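Local coordinates for protein L-serine ammonia-lyase (PDB 5C3U) that binds pyridoxal-5'-phosphate and belongs to the large family of pyridoxal-phosphate-dependent enzymes, at residues A[24-29]-A[37-42]; A[170-175]-A[195-200]; A[67-72]-A[92-97]. All coordinates share one frame; numbering follows the deposited sequence.

How the interactions relate
Interactions 1 and 2 reach the same mixed sheet, their centres about 16 Å apart without touching; interaction 3 belongs to the separate four-stranded parallel sheet, on the opposite side of the chain's centre from interaction 1. Only interaction 1 pairs two strands through direct backbone hydrogen bonds, at the edge of its sheet, with aromatic and aliphatic side chains alongside. Interaction 2 is the most buried, an apolar meeting of prolines, a tryptophan and a valine at the start of a strand. Interaction 3 is more exposed and joins its backbones through water. Interactions 2 and 3 share a topology: each brings together the N-terminal approaches of two parallel strands linked by a helix, a β-α-β crossover.

Interaction 1 of 3, residues A[24-29]-A[37-42]; sequences LLHAPN and NVFLKM
H26 and F39 are a non-hydrogen-bonded antiparallel pair whose rings meet obliquely, with planes 56° apart. The imidazole swings toward the partner strand because its CG stands anti to the backbone N (chi1 -172°), which brings H26 CD2 over one face of the phenyl ring, displaced toward the rim and 4.0 Å from F39 CE2. From that position H26 NE2 also makes a weak hydrogen bond of 3.4 Å to the side-chain oxygen N37 OD1, meeting it near the ring plane. L24 lies on the same side of the sheet and uses the same first torsion; its CD1 packs 3.7 Å from F39 CB and also touches the base of K41, whose amine is directed away to E162, Q166 and T22. On the other side, L25 CD1 meets M42 CG at 3.7 Å, the two side chains crossing at about a right angle, while A27 CB rests against V38 and L40. Between these layers the backbones of L25 and L40 exchange two hydrogen bonds, L25 N to L40 O at 2.8 Å and L40 N to L25 O at 2.7 Å, and A27 N adds a third to V38 O at 2.9 Å just before helix 28-34. The short edge strand 24-26 is thus held chiefly by backbone bonding and apolar packing, with the imidazole-amide bond a minor polar addition.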
loop_
_atom_site.group_PDB
_atom_site.type_symbol
_atom_site.label_atom_id
_atom_site.label_comp_id
_atom_site.label_asym_id
_atom_site.label_seq_id
_atom_site.Cartn_x
_atom_site.Cartn_y
_atom_site.Cartn_z
ATOM N N LEU A 24 -3.060 -15.904 -3.845
ATOM C CA LEU A 24 -2.544 -15.422 -5.122
ATOM C C LEU A 24 -3.495 -15.923 -6.212
ATOM O O LEU A 24 -3.449 -17.095 -6.593
ATOM C CB LEU A 24 -1.105 -15.888 -5.363
ATOM C CG LEU A 24 -0.421 -15.368 -6.636
ATOM C CD1 LEU A 24 -0.096 -13.882 -6.548
ATOM C CD2 LEU A 24 0.830 -16.159 -6.970
ATOM N N LEU A 25 -4.379 -15.043 -6.671
ATOM C CA LEU A 25 -5.421 -15.424 -7.629
ATOM C C LEU A 25 -5.011 -15.254 -9.081
ATOM O O LEU A 25 -4.392 -14.265 -9.464
ATOM C CB LEU A 25 -6.724 -14.667 -7.348
ATOM C CG LEU A 25 -7.403 -14.830 -5.978
ATOM C CD1 LEU A 25 -8.602 -13.898 -5.888
ATOM C CD2 LEU A 25 -7.822 -16.267 -5.671
ATOM N N HIS A 26 -5.345 -16.249 -9.897
ATOM C CA HIS A 26 -5.152 -16.136 -11.328
ATOM C C HIS A 26 -6.261 -15.292 -11.897
ATOM O O HIS A 26 -7.424 -15.405 -11.482
ATOM C CB HIS A 26 -5.145 -17.529 -11.951
ATOM C CG HIS A 26 -4.774 -17.543 -13.405
ATOM N ND1 HIS A 26 -5.616 -17.993 -14.363
ATOM C CD2 HIS A 26 -3.606 -17.140 -14.059
ATOM C CE1 HIS A 26 -5.018 -17.885 -15.572
ATOM N NE2 HIS A 26 -3.788 -17.363 -15.384
ATOM N N ALA A 27 -5.912 -14.409 -12.826
ATOM C CA ALA A 27 -6.884 -13.546 -13.489
ATOM C C ALA A 27 -7.095 -14.007 -14.944
ATOM O O ALA A 27 -6.390 -13.551 -15.845
ATOM C CB ALA A 27 -6.396 -12.097 -13.442
ATOM N N PRO A 28 -8.051 -14.927 -15.190
ATOM C CA PRO A 28 -8.053 -15.541 -16.533
ATOM C C PRO A 28 -8.470 -14.639 -17.700
ATOM O O PRO A 28 -7.953 -14.806 -18.808
ATOM C CB PRO A 28 -9.018 -16.728 -16.392
ATOM C CG PRO A 28 -9.859 -16.415 -15.198
ATOM C CD PRO A 28 -9.046 -15.536 -14.288
ATOM N N ASN A 29 -9.377 -13.697 -17.473
ATOM C CA ASN A 29 -9.817 -12.808 -18.560
ATOM C C ASN A 29 -8.683 -11.870 -18.938
ATOM O O ASN A 29 -8.452 -11.598 -20.121
ATOM C CB ASN A 29 -11.083 -12.031 -18.174
ATOM C CG ASN A 29 -12.286 -12.937 -17.945
ATOM O OD1 ASN A 29 -12.511 -13.902 -18.676
ATOM N ND2 ASN A 29 -13.072 -12.619 -16.925
ATOM N N ASN A 37 0.408 -14.456 -18.293
ATOM C CA ASN A 37 -0.238 -14.873 -17.045
ATOM C C ASN A 37 -0.240 -13.767 -15.990
ATOM O O ASN A 37 0.821 -13.308 -15.569
ATOM C CB ASN A 37 0.434 -16.097 -16.460
ATOM C CG ASN A 37 0.145 -17.343 -17.244
ATOM O OD1 ASN A 37 -0.956 -17.886 -17.184
ATOM N ND2 ASN A 37 1.138 -17.813 -17.973
ATOM N N VAL A 38 -1.435 -13.378 -15.556
ATOM C CA VAL A 38 -1.601 -12.333 -14.552
ATOM C C VAL A 38 -2.065 -12.963 -13.250
ATOM O O VAL A 38 -3.093 -13.668 -13.215
ATOM C CB VAL A 38 -2.595 -11.249 -15.039
ATOM C CG1 VAL A 38 -2.860 -10.201 -13.958
ATOM C CG2 VAL A 38 -2.055 -10.582 -16.298
ATOM N N PHE A 39 -1.288 -12.722 -12.189
ATOM C CA PHE A 39 -1.634 -13.189 -10.857
ATOM C C PHE A 39 -1.868 -11.985 -9.955
ATOM O O PHE A 39 -1.157 -10.982 -10.052
ATOM C CB PHE A 39 -0.517 -14.033 -10.269
ATOM C CG PHE A 39 -0.314 -15.338 -10.975
ATOM C CD1 PHE A 39 0.629 -15.449 -11.998
ATOM C CD2 PHE A 39 -1.065 -16.454 -10.616
ATOM C CE1 PHE A 39 0.813 -16.665 -12.647
ATOM C CE2 PHE A 39 -0.875 -17.670 -11.252
ATOM C CZ PHE A 39 0.059 -17.770 -12.271
ATOM N N LEU A 40 -2.844 -12.103 -9.071
ATOM C CA LEU A 40 -3.208 -11.005 -8.190
ATOM C C LEU A 40 -2.963 -11.418 -6.747
ATOM O O LEU A 40 -3.548 -12.397 -6.270
ATOM C CB LEU A 40 -4.681 -10.645 -8.399
ATOM C CG LEU A 40 -5.108 -10.346 -9.839
ATOM C CD1 LEU A 40 -6.612 -10.152 -9.893
ATOM C CD2 LEU A 40 -4.370 -9.143 -10.404
ATOM N N LYS A 41 -2.077 -10.685 -6.064
ATOM C CA LYS A 41 -1.770 -10.947 -4.651
ATOM C C LYS A 41 -2.759 -10.150 -3.788
ATOM O O LYS A 41 -2.721 -8.921 -3.768
ATOM C CB LYS A 41 -0.307 -10.568 -4.357
ATOM C CG LYS A 41 0.172 -10.871 -2.946
ATOM C CD LYS A 41 -0.025 -12.341 -2.580
ATOM C CE LYS A 41 0.799 -12.679 -1.342
ATOM N NZ LYS A 41 0.492 -14.059 -0.850
ATOM N N MET A 42 -3.673 -10.850 -3.107
ATOM C CA MET A 42 -4.865 -10.229 -2.521
ATOM C C MET A 42 -4.721 -9.741 -1.066
ATOM O O MET A 42 -5.241 -10.357 -0.134
ATOM C CB MET A 42 -6.075 -11.185 -2.624
ATOM C CG MET A 42 -6.350 -11.674 -4.046
ATOM S SD MET A 42 -6.749 -10.308 -5.154
ATOM C CE MET A 42 -8.309 -9.796 -4.437
#

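Interaction 2 of 3, residues A[170-175]-A[195-200]; sequences NPPAAI and ADWKDV
P171 lies over the indole of W197, its CA 3.8 Å from the centroid of the six-membered ring and only 10° off the normal, a CH-pi contact. The tryptophan reaches this place with CG anti to its own carbonyl carbon (chi1 -82°), and A195 CB lies over the opposite face, toward the rim at the pyrrole end. The P172 and W197 side chains cross at about a right angle, bringing P172 CD to 3.6 Å from W197 CZ3. V200 fills the corner between the two prolines and I175 by splitting its branches: with CG1 anti to the backbone N (chi1 173°), that methyl meets I175 CD1 at 4.0 Å, whereas CG2 packs 3.8 Å from P171 CB and touches P172 O. I175 extends its CG1-CD1 arm to meet the valine obliquely. A type I turn from W197 to V200, closed by V200 N to W197 O, sets the two side chains on the same partner. Having left helix 183-194 through a Schellman motif, the chain heads for strand 202-207, and the contact joins its approach to that of parallel strand 174-178 in a β-α-β crossover, with L192 of the helix and L163 and K164 of helix 150-166 packed alongside.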
loop_
_atom_site.group_PDB
_atom_site.type_symbol
_atom_site.label_atom_id
_atom_site.label_comp_id
_atom_site.label_asym_id
_atom_site.label_seq_id
_atom_site.Cartn_x
_atom_site.Cartn_y
_atom_site.Cartn_z
ATOM N N ASN A 170 9.357 -19.968 -9.376
ATOM C CA ASN A 170 9.531 -19.365 -10.703
ATOM C C ASN A 170 9.456 -17.850 -10.590
ATOM O O ASN A 170 8.377 -17.321 -10.336
ATOM C CB ASN A 170 8.441 -19.814 -11.688
ATOM C CG ASN A 170 8.462 -21.304 -11.964
ATOM O OD1 ASN A 170 7.463 -21.995 -11.753
ATOM N ND2 ASN A 170 9.589 -21.803 -12.448
ATOM N N PRO A 171 10.585 -17.150 -10.795
ATOM C CA PRO A 171 10.575 -15.684 -10.772
ATOM C C PRO A 171 9.639 -15.099 -11.830
ATOM O O PRO A 171 9.698 -15.508 -13.003
ATOM C CB PRO A 171 12.037 -15.311 -11.085
ATOM C CG PRO A 171 12.621 -16.535 -11.729
ATOM C CD PRO A 171 11.936 -17.682 -11.050
ATOM N N PRO A 172 8.779 -14.138 -11.436
ATOM C CA PRO A 172 7.896 -13.590 -12.453
ATOM C C PRO A 172 8.630 -12.575 -13.305
ATOM O O PRO A 172 9.721 -12.136 -12.940
ATOM C CB PRO A 172 6.790 -12.916 -11.638
ATOM C CG PRO A 172 7.437 -12.538 -10.356
ATOM C CD PRO A 172 8.535 -13.551 -10.102
ATOM N N ALA A 173 8.025 -12.223 -14.435
ATOM C CA ALA A 173 8.549 -11.213 -15.338
ATOM C C ALA A 173 8.507 -9.825 -14.707
ATOM O O ALA A 173 9.290 -8.957 -15.066
ATOM C CB ALA A 173 7.745 -11.211 -16.623
ATOM N N ALA A 174 7.563 -9.602 -13.801
ATOM C CA ALA A 174 7.475 -8.315 -13.105
ATOM C C ALA A 174 6.544 -8.423 -11.914
ATOM O O ALA A 174 5.656 -9.291 -11.869
ATOM C CB ALA A 174 6.967 -7.226 -14.038
ATOM N N ILE A 175 6.768 -7.530 -10.956
ATOM C CA ILE A 175 5.859 -7.312 -9.830
ATOM C C ILE A 175 5.444 -5.854 -9.894
ATOM O O ILE A 175 6.295 -4.984 -9.965
ATOM C CB ILE A 175 6.538 -7.634 -8.480
ATOM C CG1 ILE A 175 6.885 -9.130 -8.437
ATOM C CG2 ILE A 175 5.614 -7.264 -7.308
ATOM C CD1 ILE A 175 7.714 -9.543 -7.238
ATOM N N ALA A 195 15.209 -13.551 -1.425
ATOM C CA ALA A 195 14.721 -14.721 -2.174
ATOM C C ALA A 195 15.638 -15.139 -3.335
ATOM O O ALA A 195 15.354 -16.118 -4.031
ATOM C CB ALA A 195 13.325 -14.445 -2.713
ATOM N N ASP A 196 16.709 -14.377 -3.535
ATOM C CA ASP A 196 17.599 -14.469 -4.703
ATOM C C ASP A 196 16.840 -14.288 -6.017
ATOM O O ASP A 196 16.980 -15.070 -6.958
ATOM C CB ASP A 196 18.433 -15.763 -4.697
ATOM C CG ASP A 196 19.628 -15.695 -5.643
ATOM O OD1 ASP A 196 20.282 -14.630 -5.724
ATOM O OD2 ASP A 196 19.917 -16.713 -6.306
ATOM N N TRP A 197 16.026 -13.237 -6.051
ATOM C CA TRP A 197 15.248 -12.851 -7.211
ATOM C C TRP A 197 15.623 -11.455 -7.544
ATOM O O TRP A 197 14.765 -10.598 -7.797
ATOM C CB TRP A 197 13.764 -12.930 -6.890
ATOM C CG TRP A 197 13.191 -14.310 -6.998
ATOM C CD1 TRP A 197 13.878 -15.518 -7.140
ATOM C CD2 TRP A 197 11.778 -14.680 -6.943
ATOM N NE1 TRP A 197 13.004 -16.568 -7.186
ATOM C CE2 TRP A 197 11.733 -16.142 -7.076
ATOM C CE3 TRP A 197 10.587 -13.977 -6.813
ATOM C CZ2 TRP A 197 10.541 -16.839 -7.071
ATOM C CZ3 TRP A 197 9.385 -14.694 -6.803
ATOM C CH2 TRP A 197 9.364 -16.091 -6.938
ATOM N N LYS A 198 16.933 -11.236 -7.581
ATOM C CA LYS A 198 17.528 -9.914 -7.700
ATOM C C LYS A 198 17.297 -9.272 -9.059
ATOM O O LYS A 198 17.491 -8.066 -9.210
ATOM C CB LYS A 198 19.031 -9.990 -7.422
ATOM C CG LYS A 198 19.396 -10.555 -6.060
ATOM C CD LYS A 198 20.815 -11.106 -6.075
ATOM C CE LYS A 198 21.860 -10.013 -5.897
ATOM N NZ LYS A 198 22.293 -9.901 -4.476
ATOM N N ASP A 199 16.868 -10.078 -10.029
ATOM C CA ASP A 199 16.649 -9.615 -11.401
ATOM C C ASP A 199 15.191 -9.332 -11.757
ATOM O O ASP A 199 14.917 -8.815 -12.833
ATOM C CB ASP A 199 17.253 -10.621 -12.394
ATOM C CG ASP A 199 18.740 -10.865 -12.142
ATOM O OD1 ASP A 199 19.484 -9.877 -11.972
ATOM O OD2 ASP A 199 19.164 -12.045 -12.104
ATOM N N VAL A 200 14.269 -9.656 -10.848
ATOM C CA VAL A 200 12.832 -9.401 -11.047
ATOM C C VAL A 200 12.560 -7.889 -11.000
ATOM O O VAL A 200 12.805 -7.251 -9.974
ATOM C CB VAL A 200 11.985 -10.164 -9.995
ATOM C CG1 VAL A 200 10.513 -9.786 -10.075
ATOM C CG2 VAL A 200 12.149 -11.669 -10.151
#

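Interaction 3 of 3, residues A[67-72]-A[92-97]; sequences RGTNIQ and LGVEAI
A single water is gripped by three backbone groups from both segments: it donates to T69 O at 2.9 Å and, in a short bond, to I71 O at 2.5 Å, while accepting from E95 N at 3.0 Å. It thus bridges I71 O and E95 N, which are too far apart to bond directly. Next to the water, V94 wedges its two methyls against the loop that follows helix 52-67. CG2 comes to 3.6 Å from T69 CA and also lies 3.9 Å from I71 CG1, and CG1 faces I71 O. The valine is turned well off a staggered position (chi1 145°), with both methyls against residues 69-71. I71 meets it obliquely through CG1, which is tucked between the isoleucine's own backbone N and carbonyl carbon (chi1 55°). Farther along, the side chains of Q72 and E95 run side by side in the same direction, Q72 CG 3.8 Å from E95 OE1, with the amide and carboxylate planes 45° apart. The backbones of the same two residues approach through a CA-H...O contact, Q72 CA to E95 O at 3.3 Å, and Q72 CB rests on I97 CD1. The two segments lead into the neighbouring parallel strands 72-75 and 95-100, joined through helix 79-92 in a β-α-β crossover, and V64 of helix 52-67 packs against T69, I71, L92 and V94. Direct pairing resumes one residue on, where E95 and I97 bond to the backbone of F73. The chemistry is that of a sheet end where the chains splay: water links the backbones where they are too far apart to bond, and the packing of V94 on T69 and I71 adds apolar contact.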
loop_
_atom_site.group_PDB
_atom_site.type_symbol
_atom_site.label_atom_id
_atom_site.label_comp_id
_atom_site.label_asym_id
_atom_site.label_seq_id
_atom_site.Cartn_x
_atom_site.Cartn_y
_atom_site.Cartn_z
ATOM N N ARG A 67 8.865 -2.630 24.555
ATOM C CA ARG A 67 8.442 -1.570 25.465
ATOM C C ARG A 67 7.299 -1.971 26.405
ATOM O O ARG A 67 6.950 -1.212 27.307
ATOM C CB ARG A 67 8.003 -0.318 24.675
ATOM C CG ARG A 67 9.050 0.306 23.751
ATOM C CD ARG A 67 9.929 1.327 24.454
ATOM N NE ARG A 67 9.167 2.382 25.132
ATOM C CZ ARG A 67 8.903 3.581 24.624
ATOM N NH1 ARG A 67 9.350 3.920 23.413
ATOM N NH2 ARG A 67 8.186 4.443 25.329
ATOM N N GLY A 68 6.720 -3.141 26.187
ATOM C CA GLY A 68 5.632 -3.643 27.040
ATOM C C GLY A 68 4.269 -3.132 26.616
ATOM O O GLY A 68 4.128 -2.481 25.576
ATOM N N THR A 69 3.266 -3.411 27.448
ATOM C CA THR A 69 1.892 -3.127 27.116
ATOM C C THR A 69 1.317 -1.880 27.803
ATOM O O THR A 69 0.110 -1.643 27.752
ATOM C CB THR A 69 1.006 -4.339 27.456
ATOM O OG1 THR A 69 1.179 -4.661 28.837
ATOM C CG2 THR A 69 1.422 -5.543 26.644
ATOM N N ASN A 70 2.175 -1.090 28.441
ATOM C CA ASN A 70 1.744 0.196 29.017
ATOM C C ASN A 70 1.942 1.377 28.079
ATOM O O ASN A 70 1.696 2.533 28.448
ATOM C CB ASN A 70 2.480 0.457 30.342
ATOM C CG ASN A 70 2.046 -0.489 31.436
ATOM O OD1 ASN A 70 0.882 -0.871 31.499
ATOM N ND2 ASN A 70 2.986 -0.882 32.299
ATOM N N ILE A 71 2.400 1.090 26.864
ATOM C CA ILE A 71 2.615 2.135 25.872
ATOM C C ILE A 71 1.293 2.589 25.274
ATOM O O ILE A 71 0.245 1.976 25.497
ATOM C CB ILE A 71 3.536 1.650 24.740
ATOM C CG1 ILE A 71 2.964 0.361 24.104
ATOM C CG2 ILE A 71 4.953 1.475 25.270
ATOM C CD1 ILE A 71 3.607 -0.015 22.786
ATOM N N GLN A 72 1.341 3.691 24.532
ATOM C CA GLN A 72 0.203 4.110 23.729
ATOM C C GLN A 72 0.704 4.158 22.311
ATOM O O GLN A 72 1.770 4.730 22.068
ATOM C CB GLN A 72 -0.295 5.505 24.127
ATOM C CG GLN A 72 -0.750 5.640 25.574
ATOM C CD GLN A 72 0.380 6.066 26.493
ATOM O OE1 GLN A 72 1.198 6.913 26.133
ATOM N NE2 GLN A 72 0.437 5.473 27.686
ATOM N N LEU A 92 -2.941 -6.709 20.696
ATOM C CA LEU A 92 -1.805 -6.666 21.625
ATOM C C LEU A 92 -2.162 -6.207 23.045
ATOM O O LEU A 92 -1.320 -6.277 23.947
ATOM C CB LEU A 92 -0.670 -5.803 21.045
ATOM C CG LEU A 92 -0.118 -6.324 19.710
ATOM C CD1 LEU A 92 0.733 -5.258 19.024
ATOM C CD2 LEU A 92 0.664 -7.628 19.885
ATOM N N GLY A 93 -3.398 -5.749 23.247
ATOM C CA GLY A 93 -3.836 -5.215 24.544
ATOM C C GLY A 93 -3.203 -3.883 24.940
ATOM O O GLY A 93 -2.827 -3.686 26.103
ATOM N N VAL A 94 -3.088 -2.965 23.979
ATOM C CA VAL A 94 -2.383 -1.705 24.168
ATOM C C VAL A 94 -3.324 -0.557 23.824
ATOM O O VAL A 94 -4.209 -0.717 22.979
ATOM C CB VAL A 94 -1.091 -1.691 23.306
ATOM C CG1 VAL A 94 -0.778 -0.319 22.768
ATOM C CG2 VAL A 94 0.075 -2.266 24.099
ATOM N N GLU A 95 -3.159 0.576 24.498
ATOM C CA GLU A 95 -3.884 1.811 24.153
ATOM C C GLU A 95 -3.507 2.380 22.779
ATOM O O GLU A 95 -2.334 2.407 22.404
ATOM C CB GLU A 95 -3.593 2.869 25.218
ATOM C CG GLU A 95 -4.694 3.877 25.471
ATOM C CD GLU A 95 -4.829 4.195 26.954
ATOM O OE1 GLU A 95 -3.805 4.514 27.600
ATOM O OE2 GLU A 95 -5.959 4.103 27.481
ATOM N N ALA A 96 -4.496 2.860 22.034
ATOM C CA ALA A 96 -4.195 3.540 20.761
ATOM C C ALA A 96 -4.921 4.880 20.718
ATOM O O ALA A 96 -6.093 4.994 21.136
ATOM C CB ALA A 96 -4.581 2.679 19.565
ATOM N N ILE A 97 -4.194 5.898 20.280
ATOM C CA ILE A 97 -4.736 7.231 20.074
ATOM C C ILE A 97 -4.672 7.473 18.560
ATOM O O ILE A 97 -3.578 7.533 17.972
ATOM C CB ILE A 97 -3.907 8.314 20.833
ATOM C CG1 ILE A 97 -3.928 8.054 22.347
ATOM C CG2 ILE A 97 -4.395 9.719 20.485
ATOM C CD1 ILE A 97 -2.643 8.454 23.048
HETATM O O HOH W 1 -1.420 0.722 26.931
#